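Local coordinates for response regulator aspartate phosphatase H (Bacillus subtilis, PDB 3Q15), which dephosphorylates the sporulation phosphotransferase Spo0F and also acts on the response regulator ComA, so controlling both sporulation and competence, at residues 43-46 with 51-54; 220-225 with 257-262; 306-311 with 316-321. All coordinates share one frame; numbering follows the deposited sequence.

Contact 1 (43-46 with 51-54); sequences QQME and LLIY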
loop_
_atom_site.group_PDB
_atom_site.type_symbol
_atom_site.label_atom_id
_atom_site.label_comp_id
_atom_site.label_asym_id
_atom_site.label_seq_id
_atom_site.Cartn_x
_atom_site.Cartn_y
_atom_site.Cartn_z
ATOM N N GLN A 43 27.438 16.246 -11.364
ATOM C CA GLN A 43 27.896 17.618 -11.178
ATOM C C GLN A 43 26.735 18.609 -11.240
ATOM O O GLN A 43 26.888 19.779 -10.891
ATOM C CB GLN A 43 28.948 17.977 -12.230
ATOM C CG GLN A 43 30.143 17.036 -12.258
ATOM C CD GLN A 43 31.168 17.424 -13.308
ATOM O OE1 GLN A 43 31.077 18.492 -13.917
ATOM N NE2 GLN A 43 32.149 16.556 -13.526
ATOM N N GLN A 44 25.577 18.132 -11.689
ATOM C CA GLN A 44 24.381 18.963 -11.790
ATOM C C GLN A 44 23.206 18.326 -11.048
ATOM O O GLN A 44 22.061 18.753 -11.193
ATOM C CB GLN A 44 24.009 19.185 -13.259
ATOM C CG GLN A 44 25.036 19.975 -14.058
ATOM C CD GLN A 44 25.038 21.452 -13.712
ATOM O OE1 GLN A 44 26.057 22.002 -13.291
ATOM N NE2 GLN A 44 23.895 22.105 -13.894
ATOM N N MET A 45 23.497 17.304 -10.250
ATOM C CA MET A 45 22.455 16.547 -9.561
ATOM C C MET A 45 22.067 17.174 -8.227
ATOM O O MET A 45 22.905 17.747 -7.532
ATOM C CB MET A 45 22.913 15.104 -9.331
ATOM C CG MET A 45 21.867 14.211 -8.675
ATOM S SD MET A 45 22.504 12.574 -8.266
ATOM C CE MET A 45 23.670 12.975 -6.965
ATOM N N GLU A 46 20.790 17.057 -7.873
ATOM C CA GLU A 46 20.332 17.440 -6.545
ATOM C C GLU A 46 21.089 16.617 -5.509
ATOM O O GLU A 46 21.553 15.513 -5.803
ATOM C CB GLU A 46 18.829 17.198 -6.406
ATOM C CG GLU A 46 18.432 15.733 -6.511
ATOM C CD GLU A 46 16.961 15.501 -6.226
ATOM O OE1 GLU A 46 16.528 14.326 -6.236
ATOM O OE2 GLU A 46 16.238 16.492 -5.990
ATOM N N LEU A 51 22.720 8.269 -3.492
ATOM C CA LEU A 51 23.042 8.095 -4.900
ATOM C C LEU A 51 24.554 8.005 -5.070
ATOM O O LEU A 51 25.053 7.142 -5.793
ATOM C CB LEU A 51 22.475 9.256 -5.724
ATOM C CG LEU A 51 22.556 9.167 -7.255
ATOM C CD1 LEU A 51 23.979 9.386 -7.751
ATOM C CD2 LEU A 51 22.002 7.837 -7.751
ATOM N N LEU A 52 25.275 8.893 -4.391
ATOM C CA LEU A 52 26.734 8.928 -4.472
ATOM C C LEU A 52 27.372 7.631 -3.981
ATOM O O LEU A 52 28.404 7.208 -4.496
ATOM C CB LEU A 52 27.294 10.109 -3.679
ATOM C CG LEU A 52 26.814 11.504 -4.078
ATOM C CD1 LEU A 52 27.510 12.559 -3.234
ATOM C CD2 LEU A 52 27.055 11.753 -5.556
ATOM N N ILE A 53 26.764 7.014 -2.972
ATOM C CA ILE A 53 27.228 5.724 -2.480
ATOM C C ILE A 53 27.032 4.665 -3.553
ATOM O O ILE A 53 27.928 3.870 -3.823
ATOM C CB ILE A 53 26.469 5.293 -1.213
ATOM C CG1 ILE A 53 26.778 6.244 -0.056
ATOM C CG2 ILE A 53 26.834 3.864 -0.837
ATOM C CD1 ILE A 53 26.127 5.836 1.240
ATOM N N TYR A 54 25.852 4.665 -4.166
ATOM C CA TYR A 54 25.542 3.737 -5.250
ATOM C C TYR A 54 26.532 3.930 -6.397
ATOM O O TYR A 54 26.993 2.964 -7.008
ATOM C CB TYR A 54 24.105 3.959 -5.728
ATOM C CG TYR A 54 23.633 3.010 -6.807
ATOM C CD1 TYR A 54 24.166 1.733 -6.932
ATOM C CD2 TYR A 54 22.649 3.398 -7.711
ATOM C CE1 TYR A 54 23.728 0.870 -7.923
ATOM C CE2 TYR A 54 22.208 2.545 -8.700
ATOM C CZ TYR A 54 22.751 1.283 -8.804
ATOM O OH TYR A 54 22.309 0.433 -9.797
#

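Contact 2 (220-225 with 257-262); sequences FIAISL and PDLLPK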
loop_
_atom_site.group_PDB
_atom_site.type_symbol
_atom_site.label_atom_id
_atom_site.label_comp_id
_atom_site.label_asym_id
_atom_site.label_seq_id
_atom_site.Cartn_x
_atom_site.Cartn_y
_atom_site.Cartn_z
ATOM N N PHE A 220 13.751 23.138 13.676
ATOM C CA PHE A 220 12.741 22.142 14.018
ATOM C C PHE A 220 11.860 22.563 15.190
ATOM O O PHE A 220 10.761 22.039 15.366
ATOM C CB PHE A 220 13.381 20.780 14.279
ATOM C CG PHE A 220 13.781 20.058 13.029
ATOM C CD1 PHE A 220 12.819 19.595 12.146
ATOM C CD2 PHE A 220 15.118 19.844 12.734
ATOM C CE1 PHE A 220 13.184 18.932 10.987
ATOM C CE2 PHE A 220 15.489 19.181 11.580
ATOM C CZ PHE A 220 14.523 18.724 10.705
ATOM N N ILE A 221 12.345 23.506 15.988
ATOM C CA ILE A 221 11.523 24.095 17.036
ATOM C C ILE A 221 10.455 24.972 16.390
ATOM O O ILE A 221 9.277 24.896 16.736
ATOM C CB ILE A 221 12.361 24.933 18.027
ATOM C CG1 ILE A 221 13.284 24.029 18.845
ATOM C CG2 ILE A 221 11.455 25.723 18.956
ATOM C CD1 ILE A 221 14.157 24.775 19.836
ATOM N N ALA A 222 10.881 25.795 15.439
ATOM C CA ALA A 222 9.967 26.660 14.706
ATOM C C ALA A 222 8.963 25.845 13.896
ATOM O O ALA A 222 7.767 26.142 13.892
ATOM C CB ALA A 222 10.748 27.591 13.797
ATOM N N ILE A 223 9.452 24.818 13.207
ATOM C CA ILE A 223 8.588 23.984 12.379
ATOM C C ILE A 223 7.579 23.220 13.224
ATOM O O ILE A 223 6.403 23.131 12.868
ATOM C CB ILE A 223 9.397 22.989 11.522
ATOM C CG1 ILE A 223 10.272 23.739 10.516
ATOM C CG2 ILE A 223 8.464 22.039 10.792
ATOM C CD1 ILE A 223 11.200 22.844 9.718
ATOM N N SER A 224 8.041 22.673 14.346
ATOM C CA SER A 224 7.164 21.951 15.267
ATOM C C SER A 224 6.046 22.849 15.780
ATOM O O SER A 224 4.885 22.437 15.848
ATOM C CB SER A 224 7.959 21.397 16.453
ATOM O OG SER A 224 8.941 20.467 16.019
ATOM N N LEU A 225 6.409 24.074 16.148
ATOM C CA LEU A 225 5.449 25.039 16.670
ATOM C C LEU A 225 4.439 25.419 15.594
ATOM O O LEU A 225 3.250 25.577 15.868
ATOM C CB LEU A 225 6.177 26.283 17.182
ATOM C CG LEU A 225 6.982 26.125 18.475
ATOM C CD1 LEU A 225 7.878 27.334 18.706
ATOM C CD2 LEU A 225 6.052 25.915 19.665
ATOM N N PRO A 257 14.254 33.096 9.790
ATOM C CA PRO A 257 13.362 34.005 9.059
ATOM C C PRO A 257 12.733 33.393 7.808
ATOM O O PRO A 257 11.641 33.802 7.420
ATOM C CB PRO A 257 14.290 35.160 8.664
ATOM C CG PRO A 257 15.421 35.093 9.635
ATOM C CD PRO A 257 15.622 33.634 9.886
ATOM N N ASP A 258 13.406 32.433 7.185
ATOM C CA ASP A 258 12.912 31.870 5.931
ATOM C C ASP A 258 11.615 31.086 6.121
ATOM O O ASP A 258 11.013 30.627 5.153
ATOM C CB ASP A 258 13.977 31.001 5.257
ATOM C CG ASP A 258 14.341 29.780 6.077
ATOM O OD1 ASP A 258 14.310 29.865 7.325
ATOM O OD2 ASP A 258 14.662 28.733 5.474
ATOM N N LEU A 259 11.192 30.936 7.373
ATOM C CA LEU A 259 9.933 30.264 7.677
ATOM C C LEU A 259 8.805 31.276 7.826
ATOM O O LEU A 259 7.636 30.910 7.889
ATOM C CB LEU A 259 10.058 29.439 8.960
ATOM C CG LEU A 259 10.946 28.198 8.881
ATOM C CD1 LEU A 259 11.251 27.669 10.267
ATOM C CD2 LEU A 259 10.291 27.128 8.018
ATOM N N LEU A 260 9.166 32.552 7.869
ATOM C CA LEU A 260 8.212 33.614 8.162
ATOM C C LEU A 260 7.006 33.649 7.213
ATOM O O LEU A 260 5.869 33.774 7.670
ATOM C CB LEU A 260 8.920 34.969 8.193
ATOM C CG LEU A 260 8.426 35.963 9.241
ATOM C CD1 LEU A 260 8.400 35.319 10.618
ATOM C CD2 LEU A 260 9.307 37.201 9.252
ATOM N N PRO A 261 7.248 33.549 5.893
ATOM C CA PRO A 261 6.110 33.581 4.966
ATOM C C PRO A 261 5.059 32.529 5.310
ATOM O O PRO A 261 3.877 32.853 5.401
ATOM C CB PRO A 261 6.753 33.271 3.608
ATOM C CG PRO A 261 8.157 33.757 3.743
ATOM C CD PRO A 261 8.537 33.471 5.179
ATOM N N LYS A 262 5.487 31.288 5.509
ATOM C CA LYS A 262 4.559 30.215 5.840
ATOM C C LYS A 262 3.908 30.439 7.201
ATOM O O LYS A 262 2.715 30.198 7.374
ATOM C CB LYS A 262 5.266 28.860 5.804
ATOM C CG LYS A 262 4.399 27.698 6.258
ATOM C CD LYS A 262 4.960 26.364 5.787
ATOM C CE LYS A 262 6.419 26.210 6.167
ATOM N NZ LYS A 262 6.977 24.935 5.641
#

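Contact 3 (306-311 with 316-321); sequences LQAVYK and ERKIHD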
loop_
_atom_site.group_PDB
_atom_site.type_symbol
_atom_site.label_atom_id
_atom_site.label_comp_id
_atom_site.label_asym_id
_atom_site.label_seq_id
_atom_site.Cartn_x
_atom_site.Cartn_y
_atom_site.Cartn_z
ATOM N N LEU A 306 -6.105 36.049 0.370
ATOM C CA LEU A 306 -6.609 36.438 1.680
ATOM C C LEU A 306 -7.092 37.877 1.661
ATOM O O LEU A 306 -8.184 38.180 2.143
ATOM C CB LEU A 306 -5.530 36.275 2.751
ATOM C CG LEU A 306 -5.248 34.858 3.228
ATOM C CD1 LEU A 306 -4.312 34.891 4.425
ATOM C CD2 LEU A 306 -6.550 34.167 3.583
ATOM N N GLN A 307 -6.267 38.763 1.115
ATOM C CA GLN A 307 -6.627 40.170 1.022
ATOM C C GLN A 307 -7.929 40.334 0.261
ATOM O O GLN A 307 -8.807 41.090 0.670
ATOM C CB GLN A 307 -5.534 40.965 0.310
ATOM C CG GLN A 307 -4.292 41.220 1.134
ATOM C CD GLN A 307 -3.341 42.176 0.443
ATOM O OE1 GLN A 307 -3.397 42.350 -0.773
ATOM N NE2 GLN A 307 -2.467 42.806 1.217
ATOM N N ALA A 308 -8.045 39.614 -0.850
ATOM C CA ALA A 308 -9.152 39.808 -1.779
ATOM C C ALA A 308 -10.486 39.311 -1.233
ATOM O O ALA A 308 -11.521 39.951 -1.429
ATOM C CB ALA A 308 -8.845 39.145 -3.116
ATOM N N VAL A 309 -10.458 38.176 -0.544
ATOM C CA VAL A 309 -11.690 37.517 -0.128
ATOM C C VAL A 309 -12.199 37.984 1.236
ATOM O O VAL A 309 -13.403 37.953 1.488
ATOM C CB VAL A 309 -11.546 35.978 -0.135
ATOM C CG1 VAL A 309 -10.742 35.512 1.066
ATOM C CG2 VAL A 309 -12.913 35.317 -0.152
ATOM N N TYR A 310 -11.287 38.416 2.106
ATOM C CA TYR A 310 -11.663 38.883 3.442
ATOM C C TYR A 310 -11.760 40.406 3.529
ATOM O O TYR A 310 -12.027 40.957 4.596
ATOM C CB TYR A 310 -10.703 38.343 4.512
ATOM C CG TYR A 310 -10.835 36.854 4.728
ATOM C CD1 TYR A 310 -9.906 35.971 4.196
ATOM C CD2 TYR A 310 -11.900 36.331 5.449
ATOM C CE1 TYR A 310 -10.035 34.603 4.377
ATOM C CE2 TYR A 310 -12.036 34.969 5.637
ATOM C CZ TYR A 310 -11.100 34.109 5.100
ATOM O OH TYR A 310 -11.230 32.751 5.284
ATOM N N LYS A 311 -11.534 41.076 2.403
ATOM C CA LYS A 311 -11.680 42.524 2.313
ATOM C C LYS A 311 -13.131 42.915 2.581
ATOM O O LYS A 311 -14.045 42.154 2.266
ATOM C CB LYS A 311 -11.249 42.992 0.919
ATOM C CG LYS A 311 -11.422 44.472 0.642
ATOM C CD LYS A 311 -10.911 44.822 -0.752
ATOM C CE LYS A 311 -11.161 46.287 -1.098
ATOM N NZ LYS A 311 -12.612 46.605 -1.234
ATOM N N GLU A 316 -13.621 40.405 -6.253
ATOM C CA GLU A 316 -13.968 39.261 -7.099
ATOM C C GLU A 316 -13.082 39.098 -8.333
ATOM O O GLU A 316 -12.826 37.976 -8.775
ATOM C CB GLU A 316 -15.435 39.337 -7.528
ATOM C CG GLU A 316 -16.428 39.124 -6.401
ATOM C CD GLU A 316 -17.858 39.360 -6.842
ATOM O OE1 GLU A 316 -18.282 40.534 -6.862
ATOM O OE2 GLU A 316 -18.553 38.376 -7.175
ATOM N N ARG A 317 -12.625 40.212 -8.895
ATOM C CA ARG A 317 -11.753 40.154 -10.065
ATOM C C ARG A 317 -10.389 39.565 -9.709
ATOM O O ARG A 317 -9.876 38.695 -10.414
ATOM C CB ARG A 317 -11.592 41.535 -10.708
ATOM C CG ARG A 317 -10.700 41.540 -11.945
ATOM C CD ARG A 317 -10.670 42.907 -12.614
ATOM N NE ARG A 317 -11.958 43.256 -13.206
ATOM C CZ ARG A 317 -12.295 43.000 -14.467
ATOM N NH1 ARG A 317 -11.435 42.392 -15.273
ATOM N NH2 ARG A 317 -13.490 43.351 -14.923
ATOM N N LYS A 318 -9.803 40.040 -8.615
ATOM C CA LYS A 318 -8.535 39.492 -8.150
ATOM C C LYS A 318 -8.675 37.992 -7.908
ATOM O O LYS A 318 -7.805 37.210 -8.285
ATOM C CB LYS A 318 -8.071 40.184 -6.868
ATOM C CG LYS A 318 -6.647 39.825 -6.452
ATOM C CD LYS A 318 -5.615 40.472 -7.369
ATOM C CE LYS A 318 -4.193 40.216 -6.882
ATOM N NZ LYS A 318 -3.181 40.979 -7.671
ATOM N N ILE A 319 -9.781 37.603 -7.281
ATOM C CA ILE A 319 -10.035 36.201 -6.967
ATOM C C ILE A 319 -10.057 35.344 -8.226
ATOM O O ILE A 319 -9.456 34.270 -8.268
ATOM C CB ILE A 319 -11.364 36.027 -6.208
ATOM C CG1 ILE A 319 -11.220 36.537 -4.774
ATOM C CG2 ILE A 319 -11.795 34.568 -6.213
ATOM C CD1 ILE A 319 -12.427 36.265 -3.907
ATOM N N HIS A 320 -10.753 35.833 -9.247
ATOM C CA HIS A 320 -10.859 35.142 -10.522
ATOM C C HIS A 320 -9.505 34.999 -11.208
ATOM O O HIS A 320 -9.208 33.960 -11.789
ATOM C CB HIS A 320 -11.838 35.873 -11.440
ATOM C CG HIS A 320 -11.832 35.370 -12.849
ATOM N ND1 HIS A 320 -11.057 35.940 -13.840
ATOM C CD2 HIS A 320 -12.499 34.350 -13.435
ATOM C CE1 HIS A 320 -11.252 35.293 -14.973
ATOM N NE2 HIS A 320 -12.121 34.322 -14.757
ATOM N N ASP A 321 -8.690 36.046 -11.144
ATOM C CA ASP A 321 -7.366 36.012 -11.758
ATOM C C ASP A 321 -6.453 35.007 -11.057
ATOM O O ASP A 321 -5.689 34.293 -11.708
ATOM C CB ASP A 321 -6.723 37.400 -11.750
ATOM C CG ASP A 321 -7.485 38.403 -12.598
ATOM O OD1 ASP A 321 -7.578 39.575 -12.180
ATOM O OD2 ASP A 321 -7.988 38.023 -13.680
#

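Contact 1 (43-46 with 51-54)
Met45, in the loop between helix 28-41 and helix 49-67, faces Leu51 in the first turn of helix 49-67; their CA atoms lie 9.7 Å apart, too far for the backbones to meet, so side chains alone bridge the gap. With CG anti to the backbone N (chi1 -177°), the methionine chain runs extended across it and bends only at chi3 (68°), which turns the methyl group against the helix. Its sulfur SD sits 3.6 Å from both CG and CD1 of Leu51, and CE packs 3.7 Å from that same CD1. CE also reaches CD2 of Leu52, at 3.9 Å, Met45 and Leu52 running antiparallel alongside one another. Shortening Met45 to an alanine removes SD and CE and is likely to open a gap over Leu51 CD1 and Leu52 CD2. Met45 and Leu51 also touch Val12 of helix 9-24, while Phe106 of helix 93-113 lies against Leu51. Met45 and Leu52 each pack on an aromatic side chain of a different protein in the assembly. Met45 thus closes the loop between the second and third helices of the N-terminal three-helix bundle over the third, on a face that also meets that other protein.

Contact 2 (220-225 with 257-262)
Leu259 meets Ala222 and Ile223 where consecutive helical hairpins of the tetratricopeptide repeat (TPR) domain stack: helix 218-235 carries the alanine and isoleucine, and the leucine belongs to a 3-10 turn, residues 257-259, just ahead of helix 260-273. Ala222 and Ile223 open predicted repeat TPR 4, and Leu259 sits in the connection leading into predicted repeat TPR 5. The backbones come nearest at Ala222 and Leu259, whose CA atoms are 7.9 Å apart, a spacing that the small alanine on one side and the longer leucine on the other can bridge.

Leu259 has the most area buried, and one of its methyl groups makes both contacts. A chi1 of -70° puts CG opposite the carbonyl carbon, which carries the branch toward helix 218-235, and the second torsion (166°) sets CD1 foremost. The leucine side chain crosses that of Ile223 at about a right angle. The meeting is wholly apolar, with no hydrogen bond between the two segments.

Ala222 also touches Val251 and Leu259 touches Ser252, both on helix 238-255, so the same pair packs against the intervening helix; Ile223 rests on Phe186 of helix 178-194. A salt bridge from Asp258 OD2 to Arg219 NH2 adds a polar link between the turn and helix 218-235, next to the apolar contact, and Leu259 itself touches Arg219.

The distances show how the methyl is shared between two residues adjacent in sequence. Leu259 CD1 lies 3.6 Å from Ala222 CB, the closer of its two partners, and 4.1 Å from Ile223 CG1.

Contact 3 (306-311 with 316-321)
Ala308 and Val309, near the C-terminal end of helix 299-310, pack on helix 316-328; the two helices form an antiparallel helical hairpin between the predicted repeats TPR 5 and TPR 6, consistent with the TPR-like packing of the C-terminal domain. The axes of the short helical segments 306-310 and 316-321 approach to 8.7 Å, and their directions differ by 136°, an inclined antiparallel arrangement.

Ala308 is the point of closest backbone approach: its CA lies 6.4 Å from that of Ile319, a separation eased by the lack of any side chain beyond CB. That CB touches two residues in succession along the partner helix, packing 3.9 Å from Ile319 CG1 and 4.0 Å from Lys318 CB. The lysine thus contributes the aliphatic base of its side chain, and a bend at chi2 (73°) carries the amino end off from segment 306-311. Asp315, in the connecting loop, shares a backbone hydrogen bond with Ala308, and its OD2 is hydrogen-bonded to Lys318 N, so the loop is tied to both helices of the hairpin.

Val309 follows, obliquely crossed by the isoleucine and also touching Ala342 and Val345 of helix 332-348, which brings a third helix to the apolar cluster. Across the hairpin, it is the far end of the isoleucine that meets the valine: Ile319 CD1 lies 3.9 Å from both CB and CG2 of Val309.

The contacts follow one another along the chain without overlap, and none touches another. The centres of contacts 1 and 2 are about 29 Å apart and those of 2 and 3 about 26 Å, while contacts 1 and 3, on opposite sides of the chain's centre, are separated by about 44 Å. Contacts 2 and 3 come within about 8 Å at their nearest atoms and are related through helix 260-273, which begins in contact 2 and packs on Leu306 and Tyr310 of contact 3. Contact 1 lies in the N-terminal bundle, where a different protein is met, whereas contacts 2 and 3 are internal packing of the C-terminal TPR domain, their segments touched by no other chain of the assembly.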